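Local atomic coordinates of translation initiation factor eIF2B subunit delta (Schizosaccharomyces pombe, PDB entry 5B04), a protein that forms the delta subunit of eIF2B, the complex that catalyses exchange of GDP for GTP on the gamma subunit of initiation factor eIF2. Residues F158-L168 / R205-I215; Q386-A396 / L427-T435. One frame throughout, in Å; residues are numbered along the deposited sequence.

Contact 1: F158-L168 / R205-I215; sequences FGSNQRCIDLL and RPLSISMGNAI. With PO4 (phosphate ion), chain P; PO4 (phosphate ion), chain O.
The guanidinium of R163 is sandwiched between two residues of the 205-215 segment. Over one face lies the guanidinium of R205, stacked with centres 3.4 Å apart and planes 15° from each other; over the opposite face sits CB of S208, 3.6 Å from R163 CZ. At the edge P206 O lies in the plane, 3.2 Å from R163 NH2, while O2 of the chain P phosphate is near that plane, 3.6 Å from R163 NH1, which probably also bonds Y432 OH. R163 gets there by a bend at chi3 (78°), whereas R205 arrives fully extended and crosses it at about a right angle. The two charges are probably tolerated because each has an anion nearby: the phosphate at R163 NH1, and E394, which forms a salt bridge with R205 NE. With an alanine here instead of R205, E394 would probably lose its mate and the R163 guanidinium, uncovered on one face, could turn more freely.

Behind the arginines, helices 160-168 and 209-215 run roughly parallel, 33° apart, in the helical part of this eIF2B alpha/beta/delta family subunit. The helix beginning after G159 points its start at the phosphate: S160 N donates to O3 of the chain P ion over 2.6 Å, the classic use of backbone N-H groups at a helix N-terminus to hold an anion. S210 OG donates to S160 O (2.9 Å) from above the carbonyl plane, on the face opposite C164 N, so a small hydroxyl ties the helices where they come close. Further along, small residues permit close approach, with C164 SG 3.6 Å from A214 CB. L167 packs next to this, its CD2 3.7 Å from M211 CB; L201 of helix 186-204 and L148 of helix 143-154 also touch it.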
# COMPACT_ATOMS: atom_id res chain seq x y z
N PHE G 158 -4.84 31.98 -14.76
CA PHE G 158 -3.41 32.06 -14.48
C PHE G 158 -2.94 31.29 -13.24
O PHE G 158 -3.66 31.19 -12.25
CB PHE G 158 -2.96 33.53 -14.39
CG PHE G 158 -3.52 34.27 -13.20
CD1 PHE G 158 -4.74 34.92 -13.29
CD2 PHE G 158 -2.81 34.35 -12.02
CE1 PHE G 158 -5.24 35.62 -12.20
CE2 PHE G 158 -3.32 35.04 -10.93
CZ PHE G 158 -4.53 35.68 -11.03
N GLY G 159 -1.72 30.77 -13.32
CA GLY G 159 -1.14 29.96 -12.26
C GLY G 159 0.13 30.55 -11.66
O GLY G 159 0.43 31.73 -11.87
N SER G 160 0.87 29.72 -10.94
CA SER G 160 1.97 30.14 -10.07
C SER G 160 2.96 31.14 -10.67
O SER G 160 3.37 32.09 -9.99
CB SER G 160 2.76 28.91 -9.60
OG SER G 160 3.35 28.23 -10.69
N ASN G 161 3.35 30.93 -11.92
CA ASN G 161 4.32 31.80 -12.57
C ASN G 161 3.82 33.23 -12.70
O ASN G 161 4.50 34.18 -12.30
CB ASN G 161 4.70 31.26 -13.94
CG ASN G 161 6.14 30.79 -14.01
OD1 ASN G 161 7.01 31.32 -13.32
ND2 ASN G 161 6.40 29.78 -14.84
N GLN G 162 2.62 33.38 -13.25
CA GLN G 162 2.03 34.70 -13.44
C GLN G 162 1.57 35.29 -12.11
O GLN G 162 1.61 36.51 -11.91
CB GLN G 162 0.85 34.63 -14.42
CG GLN G 162 0.41 35.99 -14.94
CD GLN G 162 1.50 36.70 -15.71
OE1 GLN G 162 2.24 36.09 -16.47
NE2 GLN G 162 1.61 38.01 -15.50
N ARG G 163 1.13 34.42 -11.20
CA ARG G 163 0.73 34.83 -9.85
C ARG G 163 1.87 35.55 -9.15
O ARG G 163 1.67 36.56 -8.48
CB ARG G 163 0.28 33.63 -9.02
CG ARG G 163 -1.06 33.06 -9.44
CD ARG G 163 -1.30 31.66 -8.89
NE ARG G 163 -1.70 31.66 -7.49
CZ ARG G 163 -1.97 30.56 -6.80
NH1 ARG G 163 -1.88 29.38 -7.39
NH2 ARG G 163 -2.32 30.64 -5.52
N CYS G 164 3.08 35.02 -9.32
CA CYS G 164 4.26 35.58 -8.67
C CYS G 164 4.65 36.92 -9.29
O CYS G 164 4.98 37.87 -8.57
CB CYS G 164 5.43 34.60 -8.77
SG CYS G 164 6.85 35.05 -7.75
N ILE G 165 4.60 37.00 -10.62
CA ILE G 165 4.94 38.23 -11.33
C ILE G 165 4.01 39.37 -10.94
O ILE G 165 4.46 40.46 -10.60
CB ILE G 165 4.89 38.03 -12.86
CG1 ILE G 165 5.95 37.02 -13.30
CG2 ILE G 165 5.08 39.35 -13.58
CD1 ILE G 165 6.03 36.85 -14.81
N ASP G 166 2.70 39.10 -11.00
CA ASP G 166 1.70 40.10 -10.64
C ASP G 166 1.81 40.51 -9.18
O ASP G 166 1.61 41.67 -8.84
CB ASP G 166 0.29 39.58 -10.94
CG ASP G 166 -0.03 39.58 -12.42
OD1 ASP G 166 0.89 39.37 -13.23
OD2 ASP G 166 -1.22 39.79 -12.76
N LEU G 167 2.14 39.55 -8.32
CA LEU G 167 2.29 39.81 -6.89
C LEU G 167 3.41 40.80 -6.63
O LEU G 167 3.27 41.72 -5.83
CB LEU G 167 2.57 38.51 -6.13
CG LEU G 167 2.78 38.66 -4.63
CD1 LEU G 167 1.49 39.06 -3.94
CD2 LEU G 167 3.35 37.39 -4.02
N LEU G 168 4.54 40.61 -7.32
CA LEU G 168 5.70 41.46 -7.14
C LEU G 168 5.46 42.86 -7.69
O LEU G 168 5.70 43.85 -6.99
CB LEU G 168 6.93 40.83 -7.80
CG LEU G 168 7.47 39.59 -7.07
CD1 LEU G 168 8.61 38.95 -7.84
CD2 LEU G 168 7.91 39.96 -5.66
N ARG G 205 -7.15 33.78 -1.45
CA ARG G 205 -6.66 32.50 -1.93
C ARG G 205 -5.30 32.18 -1.31
O ARG G 205 -4.42 33.03 -1.27
CB ARG G 205 -6.54 32.49 -3.46
CG ARG G 205 -5.85 31.24 -3.99
CD ARG G 205 -5.97 31.09 -5.49
NE ARG G 205 -5.57 29.75 -5.91
CZ ARG G 205 -5.15 29.44 -7.13
NH1 ARG G 205 -5.08 30.37 -8.07
NH2 ARG G 205 -4.80 28.19 -7.41
N PRO G 206 -5.14 30.94 -0.80
CA PRO G 206 -3.88 30.46 -0.23
C PRO G 206 -2.69 30.71 -1.14
O PRO G 206 -2.77 30.49 -2.35
CB PRO G 206 -4.13 28.96 -0.06
CG PRO G 206 -5.60 28.85 0.15
CD PRO G 206 -6.21 29.93 -0.70
N LEU G 207 -1.59 31.18 -0.56
CA LEU G 207 -0.40 31.56 -1.32
C LEU G 207 0.23 30.38 -2.05
O LEU G 207 0.34 29.29 -1.50
CB LEU G 207 0.63 32.21 -0.40
CG LEU G 207 0.25 33.54 0.23
CD1 LEU G 207 1.30 33.99 1.23
CD2 LEU G 207 0.04 34.60 -0.84
N SER G 208 0.64 30.62 -3.29
CA SER G 208 1.38 29.62 -4.04
C SER G 208 2.81 29.56 -3.50
O SER G 208 3.26 30.50 -2.85
CB SER G 208 1.38 29.95 -5.53
OG SER G 208 2.46 30.78 -5.88
N ILE G 209 3.51 28.47 -3.77
CA ILE G 209 4.89 28.32 -3.34
C ILE G 209 5.76 29.42 -3.95
O ILE G 209 6.58 30.02 -3.27
CB ILE G 209 5.46 26.94 -3.71
CG1 ILE G 209 4.82 25.85 -2.84
CG2 ILE G 209 6.97 26.91 -3.56
CD1 ILE G 209 5.20 25.95 -1.38
N SER G 210 5.56 29.67 -5.24
CA SER G 210 6.29 30.71 -5.96
C SER G 210 6.07 32.08 -5.33
O SER G 210 6.99 32.90 -5.26
CB SER G 210 5.88 30.73 -7.43
OG SER G 210 4.48 30.91 -7.57
N MET G 211 4.85 32.32 -4.87
CA MET G 211 4.52 33.58 -4.22
C MET G 211 5.16 33.67 -2.84
O MET G 211 5.71 34.70 -2.47
CB MET G 211 3.00 33.75 -4.11
CG MET G 211 2.29 33.88 -5.45
SD MET G 211 0.50 33.69 -5.33
CE MET G 211 0.06 35.19 -4.46
N GLY G 212 5.09 32.57 -2.09
CA GLY G 212 5.65 32.52 -0.75
C GLY G 212 7.16 32.69 -0.74
O GLY G 212 7.72 33.30 0.17
N ASN G 213 7.82 32.14 -1.76
CA ASN G 213 9.27 32.26 -1.88
C ASN G 213 9.69 33.66 -2.28
O ASN G 213 10.75 34.14 -1.86
CB ASN G 213 9.79 31.24 -2.90
CG ASN G 213 9.70 29.81 -2.39
OD1 ASN G 213 9.18 29.56 -1.31
ND2 ASN G 213 10.21 28.87 -3.18
N ALA G 214 8.87 34.33 -3.08
CA ALA G 214 9.12 35.71 -3.46
C ALA G 214 8.84 36.64 -2.29
O ALA G 214 9.36 37.75 -2.22
CB ALA G 214 8.28 36.10 -4.67
N ILE G 215 8.00 36.16 -1.37
CA ILE G 215 7.68 36.91 -0.17
C ILE G 215 8.86 36.89 0.80
O ILE G 215 9.24 37.93 1.35
CB ILE G 215 6.41 36.36 0.52
CG1 ILE G 215 5.16 36.88 -0.20
CG2 ILE G 215 6.36 36.75 1.97
CD1 ILE G 215 3.87 36.46 0.45
P PO4 P . -0.33 26.33 -10.55
O1 PO4 P . 0.10 24.89 -10.70
O2 PO4 P . -0.23 26.74 -9.10
O3 PO4 P . 0.57 27.21 -11.38
O4 PO4 P . -1.76 26.48 -11.02
P PO4 O . 2.41 27.47 -14.66
O1 PO4 O . 3.25 26.54 -15.51
O2 PO4 O . 1.10 26.79 -14.33
O3 PO4 O . 3.14 27.79 -13.39
O4 PO4 O . 2.14 28.74 -15.42

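Contact 2: Q386-A396 / L427-T435. With PO4 (phosphate ion), chain P.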
# COMPACT_ATOMS: atom_id res chain seq x y z
N GLN G 386 6.39 16.53 1.61
CA GLN G 386 5.17 15.85 2.00
C GLN G 386 5.11 14.46 1.38
O GLN G 386 5.50 14.25 0.24
CB GLN G 386 3.94 16.67 1.59
CG GLN G 386 4.00 17.24 0.18
CD GLN G 386 2.85 18.20 -0.10
OE1 GLN G 386 3.07 19.36 -0.44
NE2 GLN G 386 1.63 17.71 0.03
N LEU G 387 4.62 13.50 2.16
CA LEU G 387 4.64 12.09 1.77
C LEU G 387 3.36 11.66 1.05
O LEU G 387 3.29 10.57 0.50
CB LEU G 387 4.86 11.21 2.99
CG LEU G 387 6.18 11.44 3.74
CD1 LEU G 387 6.21 10.64 5.03
CD2 LEU G 387 7.36 11.11 2.86
N ASP G 388 2.36 12.53 1.06
CA ASP G 388 1.11 12.26 0.35
C ASP G 388 0.51 13.55 -0.19
O ASP G 388 0.97 14.65 0.15
CB ASP G 388 0.11 11.54 1.26
CG ASP G 388 -0.33 12.40 2.43
OD1 ASP G 388 0.50 13.18 2.94
OD2 ASP G 388 -1.50 12.29 2.85
N SER G 389 -0.51 13.43 -1.02
CA SER G 389 -1.11 14.58 -1.68
C SER G 389 -2.19 15.23 -0.82
O SER G 389 -2.86 16.16 -1.27
CB SER G 389 -1.70 14.17 -3.03
OG SER G 389 -0.76 13.44 -3.79
N LEU G 390 -2.34 14.76 0.41
CA LEU G 390 -3.48 15.18 1.23
C LEU G 390 -3.13 16.14 2.37
O LEU G 390 -3.99 16.90 2.82
CB LEU G 390 -4.17 13.95 1.82
CG LEU G 390 -5.13 13.24 0.86
CD1 LEU G 390 -5.80 12.06 1.54
CD2 LEU G 390 -6.16 14.22 0.33
N VAL G 391 -1.88 16.12 2.84
CA VAL G 391 -1.50 16.99 3.94
C VAL G 391 -1.42 18.46 3.49
O VAL G 391 -1.97 19.34 4.15
CB VAL G 391 -0.15 16.56 4.57
CG1 VAL G 391 0.89 16.28 3.49
CG2 VAL G 391 0.34 17.61 5.56
N TYR G 392 -0.76 18.70 2.37
CA TYR G 392 -0.68 20.04 1.80
C TYR G 392 -1.36 20.09 0.44
O TYR G 392 -0.87 19.52 -0.53
CB TYR G 392 0.78 20.49 1.67
CG TYR G 392 1.42 20.93 2.96
CD1 TYR G 392 1.28 22.24 3.42
CD2 TYR G 392 2.17 20.05 3.72
CE1 TYR G 392 1.86 22.65 4.60
CE2 TYR G 392 2.76 20.45 4.91
CZ TYR G 392 2.61 21.75 5.34
OH TYR G 392 3.19 22.16 6.52
N ASN G 393 -2.50 20.77 0.38
CA ASN G 393 -3.24 20.91 -0.87
C ASN G 393 -4.14 22.13 -0.82
O ASN G 393 -4.16 22.86 0.17
CB ASN G 393 -4.06 19.65 -1.15
CG ASN G 393 -4.24 19.39 -2.64
OD1 ASN G 393 -4.50 20.32 -3.41
ND2 ASN G 393 -4.11 18.14 -3.04
N GLU G 394 -4.89 22.36 -1.89
CA GLU G 394 -5.79 23.50 -1.96
C GLU G 394 -7.18 23.08 -2.41
O GLU G 394 -7.35 22.52 -3.50
CB GLU G 394 -5.23 24.57 -2.91
CG GLU G 394 -6.02 25.87 -2.91
CD GLU G 394 -5.45 26.89 -3.88
OE1 GLU G 394 -4.23 26.88 -4.10
OE2 GLU G 394 -6.23 27.71 -4.40
N LEU G 395 -8.18 23.35 -1.57
CA LEU G 395 -9.55 22.98 -1.88
C LEU G 395 -10.17 23.88 -2.93
O LEU G 395 -10.09 25.10 -2.85
CB LEU G 395 -10.41 23.01 -0.61
CG LEU G 395 -10.19 21.87 0.38
CD1 LEU G 395 -11.20 21.94 1.52
CD2 LEU G 395 -10.27 20.54 -0.33
N ALA G 396 -10.79 23.26 -3.93
CA ALA G 396 -11.58 23.98 -4.92
C ALA G 396 -13.05 23.84 -4.57
O ALA G 396 -13.46 22.82 -4.01
CB ALA G 396 -11.30 23.45 -6.32
N LEU G 427 -19.14 16.76 -2.04
CA LEU G 427 -18.41 16.92 -3.29
C LEU G 427 -17.02 17.47 -2.99
O LEU G 427 -16.83 18.23 -2.04
CB LEU G 427 -19.16 17.85 -4.24
CG LEU G 427 -20.15 17.19 -5.21
CD1 LEU G 427 -21.20 16.37 -4.46
CD2 LEU G 427 -20.81 18.23 -6.09
N LEU G 428 -16.04 17.07 -3.80
CA LEU G 428 -14.66 17.44 -3.51
C LEU G 428 -13.76 17.46 -4.74
O LEU G 428 -13.74 16.52 -5.54
CB LEU G 428 -14.07 16.48 -2.48
CG LEU G 428 -12.65 16.85 -2.06
CD1 LEU G 428 -12.68 18.00 -1.07
CD2 LEU G 428 -11.93 15.65 -1.50
N SER G 429 -12.99 18.53 -4.88
CA SER G 429 -11.99 18.63 -5.93
C SER G 429 -10.71 19.27 -5.40
O SER G 429 -10.69 20.46 -5.08
CB SER G 429 -12.52 19.43 -7.12
OG SER G 429 -11.60 19.43 -8.19
N LEU G 430 -9.65 18.47 -5.29
CA LEU G 430 -8.34 18.99 -4.92
C LEU G 430 -7.71 19.66 -6.13
O LEU G 430 -7.94 19.24 -7.26
CB LEU G 430 -7.44 17.88 -4.38
CG LEU G 430 -7.94 17.07 -3.19
CD1 LEU G 430 -6.89 16.07 -2.75
CD2 LEU G 430 -8.33 17.99 -2.04
N LYS G 431 -6.91 20.69 -5.89
CA LYS G 431 -6.26 21.40 -6.98
C LYS G 431 -4.90 20.80 -7.32
O LYS G 431 -4.46 20.87 -8.47
CB LYS G 431 -6.10 22.89 -6.64
CG LYS G 431 -7.39 23.68 -6.68
CD LYS G 431 -7.16 25.08 -7.23
CE LYS G 431 -8.47 25.84 -7.39
NZ LYS G 431 -8.28 27.15 -8.06
N TYR G 432 -4.24 20.22 -6.33
CA TYR G 432 -2.86 19.80 -6.51
C TYR G 432 -2.60 18.32 -6.25
O TYR G 432 -3.51 17.57 -5.91
CB TYR G 432 -1.95 20.65 -5.63
CG TYR G 432 -2.01 22.12 -5.99
CD1 TYR G 432 -1.38 22.58 -7.14
CD2 TYR G 432 -2.70 23.02 -5.21
CE1 TYR G 432 -1.44 23.92 -7.49
CE2 TYR G 432 -2.76 24.36 -5.55
CZ TYR G 432 -2.13 24.80 -6.69
OH TYR G 432 -2.19 26.13 -7.03
N ASP G 433 -1.35 17.92 -6.42
CA ASP G 433 -1.00 16.52 -6.55
C ASP G 433 0.50 16.29 -6.37
O ASP G 433 1.32 16.95 -7.01
CB ASP G 433 -1.44 16.02 -7.92
CG ASP G 433 -1.47 14.52 -8.03
OD1 ASP G 433 -1.46 13.84 -6.98
OD2 ASP G 433 -1.54 14.03 -9.18
N VAL G 434 0.86 15.35 -5.50
CA VAL G 434 2.27 15.05 -5.25
C VAL G 434 2.73 13.84 -6.06
O VAL G 434 2.34 12.71 -5.78
CB VAL G 434 2.53 14.79 -3.75
CG1 VAL G 434 3.99 14.40 -3.54
CG2 VAL G 434 2.17 16.01 -2.93
N THR G 435 3.56 14.10 -7.06
CA THR G 435 4.09 13.04 -7.91
C THR G 435 5.44 12.56 -7.39
O THR G 435 6.41 13.32 -7.39
CB THR G 435 4.23 13.50 -9.37
OG1 THR G 435 3.07 14.22 -9.77
CG2 THR G 435 4.42 12.30 -10.29
P PO4 P . -0.33 26.33 -10.55
O1 PO4 P . 0.10 24.89 -10.70
O2 PO4 P . -0.23 26.74 -9.10
O3 PO4 P . 0.57 27.21 -11.38
O4 PO4 P . -1.76 26.48 -11.02
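N393 grips the backbone of Y432 with both ends of its amide. Its OD1 takes the N-H of Y432 at 2.9 Å, in the carbonyl plane and on a lone pair, and its ND2 donates to Y432 O at 3.0 Å, from well above that carbonyl's plane. An asparagine suits this place because its side chain offers an acceptor and a donor, as the backbone of a neighbouring strand would. The second hydrogen of ND2 goes to S389 O and OD1 also accepts from E394 N, which together fix the rotation of the amide. On one side of this clamp S389 OG accepts V434 N (3.0 Å); on the other E394 O accepts K431 N (3.0 Å), and beyond it L395 and L430 form an antiparallel non-hydrogen-bonded pair. L395 CD2 rests 3.6 Å from L428 CD1 and equally near L430 CD2.

The V434 methyl CG2 packs 3.5 Å from Q386 NE2, an amide held by the carbonyls of D388 and Y392. E394 CB already lies at the ring edge of Y432; with CG anti to the backbone N (chi1 -173°) and the chain extended, OE1 reaches the same edge, and OE2 is left to R205. The Y432 ring stacks with H344, and its OH donates to the chain P phosphate. L427 and L428 pair with a strand of an eIF2B beta subunit, so the sheet continues into that chain. With side-chain amide and hydroxyl groups standing in for missing strand bonds, an irregular loop can still cover the strand edge and meet its buried polar groups.

In the fold
Contact 1 lies nearer the centre of the chain and joins two helices; contact 2, more deeply buried as a whole, lies farther out, laying a loop along a strand that reaches a beta subunit. No other subunit touches contact 1. Contact 1 pairs an arginine stack at the helix starts with leucine, methionine and small side chains farther along, whereas hydrogen bonds to backbone groups dominate along the strand. Both touch the chain P phosphate, beside which R163 NH1 probably bonds Y432 OH; a little apart, the R205-E394 salt bridge couples helical and sheet parts. The ion probably came from the crystallisation liquor, but its site is consistent with an anion pocket between these parts.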